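Local coordinates for protein N-alpha-acetyltransferase 35, NatC auxiliary subunit (PDB 6YGB) that serves as the auxiliary subunit of the NatC N-terminal acetyltransferase, the complex that acetylates the N-terminal methionine of the L-A virus Gag protein, at residues B[678-683]-B[713-718]. Sequence-based numbering, arbitrary orientation. Where two conformers were deposited one is given.
Sequences LKHTSK and VHTTEG. With EDO (1,2-ethanediol), chain C.
His-680 and Thr-681 of one helical turn meet the turn Thr-715 to Gly-718, which touches the helix through Thr-715, Glu-717 and Gly-718; the two segments join by van der Waals contacts, with no hydrogen bond found between them. The CB of His-680 points toward the loop, and CG anti to the backbone N (chi1 -176°) brings the CD2/NE2 side of the ring against Thr-715. The methyl CG2 of Thr-715 approaches obliquely, 3.3 Å from CD2 and 3.5 Å from NE2 of His-680. Gly-718 N lies at the ring edge and in its plane, 3.8 Å from CD2 of His-680. This side chain was built in two conformers, and the ring distances, less certain for that, belong to one.

The backbones approach most closely at Thr-681 and Gly-718, whose CA atoms are 4.7 Å apart. Thr-681 OG1 rests 3.2 Å from Gly-718 CA. Trp-719, the residue after Gly-718, donates its backbone N-H to this hydroxyl oxygen, tying helix to loop.

Within the loop, Gly-718 N bonds to Thr-715 O at 3.1 Å; with psi of -51° at Thr-716 and 18° at Glu-717, this marks a type I beta turn.

Elsewhere on the helix, Lys-679 NZ forms a salt bridge with Asp-645 and donates to O2 of an ethanediol, probably from the crystallisation liquor.

The turn, in the connection between antiparallel strands 708-713 and 724-729, thus packs on helix 668-701, consistent with a TPR-like helical array.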
loop_
_atom_site.group_PDB
_atom_site.type_symbol
_atom_site.label_atom_id
_atom_site.label_comp_id
_atom_site.label_asym_id
_atom_site.label_seq_id
_atom_site.Cartn_x
_atom_site.Cartn_y
_atom_site.Cartn_z
ATOM N N LEU B 678 1.949 -19.387 -15.242
ATOM C CA LEU B 678 1.301 -20.481 -14.525
ATOM C C LEU B 678 1.858 -21.827 -14.974
ATOM O O LEU B 678 2.095 -22.714 -14.148
ATOM C CB LEU B 678 -0.217 -20.423 -14.724
ATOM C CG LEU B 678 -1.107 -21.167 -13.722
ATOM C CD1 LEU B 678 -0.844 -20.704 -12.290
ATOM C CD2 LEU B 678 -2.579 -20.973 -14.076
ATOM N N LYS B 679 2.100 -21.990 -16.279
ATOM C CA LYS B 679 2.650 -23.251 -16.770
ATOM C C LYS B 679 4.049 -23.499 -16.211
ATOM O O LYS B 679 4.411 -24.645 -15.924
ATOM C CB LYS B 679 2.665 -23.264 -18.301
ATOM C CG LYS B 679 2.849 -24.641 -18.912
ATOM C CD LYS B 679 3.413 -24.548 -20.328
ATOM C CE LYS B 679 2.496 -23.764 -21.252
ATOM N NZ LYS B 679 3.010 -23.772 -22.651
ATOM N N HIS B 680 4.846 -22.438 -16.035
ATOM C CA HIS B 680 6.184 -22.609 -15.472
ATOM C C HIS B 680 6.127 -23.081 -14.024
ATOM O O HIS B 680 6.883 -23.982 -13.633
ATOM C CB HIS B 680 6.975 -21.307 -15.577
ATOM C CG HIS B 680 8.387 -21.433 -15.104
ATOM N ND1 HIS B 680 9.211 -22.461 -15.506
ATOM C CD2 HIS B 680 9.112 -20.686 -14.239
ATOM C CE1 HIS B 680 10.388 -22.335 -14.919
ATOM N NE2 HIS B 680 10.354 -21.266 -14.144
ATOM N N THR B 681 5.257 -22.474 -13.211
ATOM C CA THR B 681 5.092 -22.893 -11.821
ATOM C C THR B 681 4.676 -24.354 -11.742
ATOM O O THR B 681 5.183 -25.109 -10.906
ATOM C CB THR B 681 4.046 -22.008 -11.129
ATOM O OG1 THR B 681 4.550 -20.676 -10.992
ATOM C CG2 THR B 681 3.692 -22.545 -9.760
ATOM N N SER B 682 3.764 -24.771 -12.622
ATOM C CA SER B 682 3.297 -26.154 -12.628
ATOM C C SER B 682 4.447 -27.118 -12.877
ATOM O O SER B 682 4.621 -28.099 -12.146
ATOM C CB SER B 682 2.206 -26.332 -13.687
ATOM O OG SER B 682 1.143 -25.407 -13.494
ATOM N N LYS B 683 5.247 -26.852 -13.912
ATOM C CA LYS B 683 6.416 -27.681 -14.189
ATOM C C LYS B 683 7.379 -27.701 -13.006
ATOM O O LYS B 683 7.947 -28.751 -12.679
ATOM C CB LYS B 683 7.130 -27.177 -15.446
ATOM C CG LYS B 683 6.310 -27.253 -16.726
ATOM C CD LYS B 683 7.065 -26.585 -17.863
ATOM C CE LYS B 683 6.353 -26.760 -19.192
ATOM N NZ LYS B 683 7.024 -25.974 -20.263
ATOM N N VAL B 713 8.972 -20.659 -1.711
ATOM C CA VAL B 713 9.868 -19.969 -2.635
ATOM C C VAL B 713 9.072 -19.470 -3.833
ATOM O O VAL B 713 8.267 -20.211 -4.409
ATOM C CB VAL B 713 11.023 -20.888 -3.071
ATOM C CG1 VAL B 713 11.808 -20.263 -4.204
ATOM C CG2 VAL B 713 11.940 -21.166 -1.894
ATOM N N HIS B 714 9.291 -18.212 -4.211
ATOM C CA HIS B 714 8.643 -17.661 -5.392
ATOM C C HIS B 714 9.426 -18.032 -6.643
ATOM O O HIS B 714 10.656 -17.965 -6.665
ATOM C CB HIS B 714 8.515 -16.141 -5.279
ATOM C CG HIS B 714 7.471 -15.693 -4.306
ATOM N ND1 HIS B 714 6.590 -14.670 -4.579
ATOM C CD2 HIS B 714 7.163 -16.131 -3.060
ATOM C CE1 HIS B 714 5.785 -14.496 -3.547
ATOM N NE2 HIS B 714 6.112 -15.369 -2.611
ATOM N N THR B 715 8.705 -18.450 -7.679
ATOM C CA THR B 715 9.315 -18.780 -8.960
ATOM C C THR B 715 9.418 -17.511 -9.790
ATOM O O THR B 715 8.429 -16.791 -9.954
ATOM C CB THR B 715 8.502 -19.840 -9.705
ATOM O OG1 THR B 715 8.287 -20.969 -8.852
ATOM C CG2 THR B 715 9.256 -20.304 -10.928
ATOM N N THR B 716 10.615 -17.245 -10.314
ATOM C CA THR B 716 10.895 -15.954 -10.936
ATOM C C THR B 716 9.952 -15.678 -12.101
ATOM O O THR B 716 9.335 -14.610 -12.175
ATOM C CB THR B 716 12.352 -15.899 -11.401
ATOM O OG1 THR B 716 13.217 -16.176 -10.294
ATOM C CG2 THR B 716 12.679 -14.524 -11.955
ATOM N N GLU B 717 9.828 -16.627 -13.025
ATOM C CA GLU B 717 8.935 -16.473 -14.163
ATOM C C GLU B 717 7.637 -17.249 -13.994
ATOM O O GLU B 717 6.930 -17.487 -14.979
ATOM C CB GLU B 717 9.639 -16.885 -15.456
ATOM C CG GLU B 717 10.654 -15.864 -15.947
ATOM C CD GLU B 717 10.084 -14.455 -15.999
ATOM O OE1 GLU B 717 8.938 -14.281 -16.468
ATOM O OE2 GLU B 717 10.785 -13.519 -15.556
ATOM N N GLY B 718 7.305 -17.638 -12.763
ATOM C CA GLY B 718 6.087 -18.363 -12.488
ATOM C C GLY B 718 5.001 -17.471 -11.903
ATOM O O GLY B 718 5.126 -16.252 -11.803
HETATM C C1 EDO C . 5.696 -27.218 -23.331
HETATM O O1 EDO C . 6.228 -25.889 -23.345
HETATM C C2 EDO C . 4.261 -27.207 -22.811
HETATM O O2 EDO C . 3.419 -26.519 -23.744
#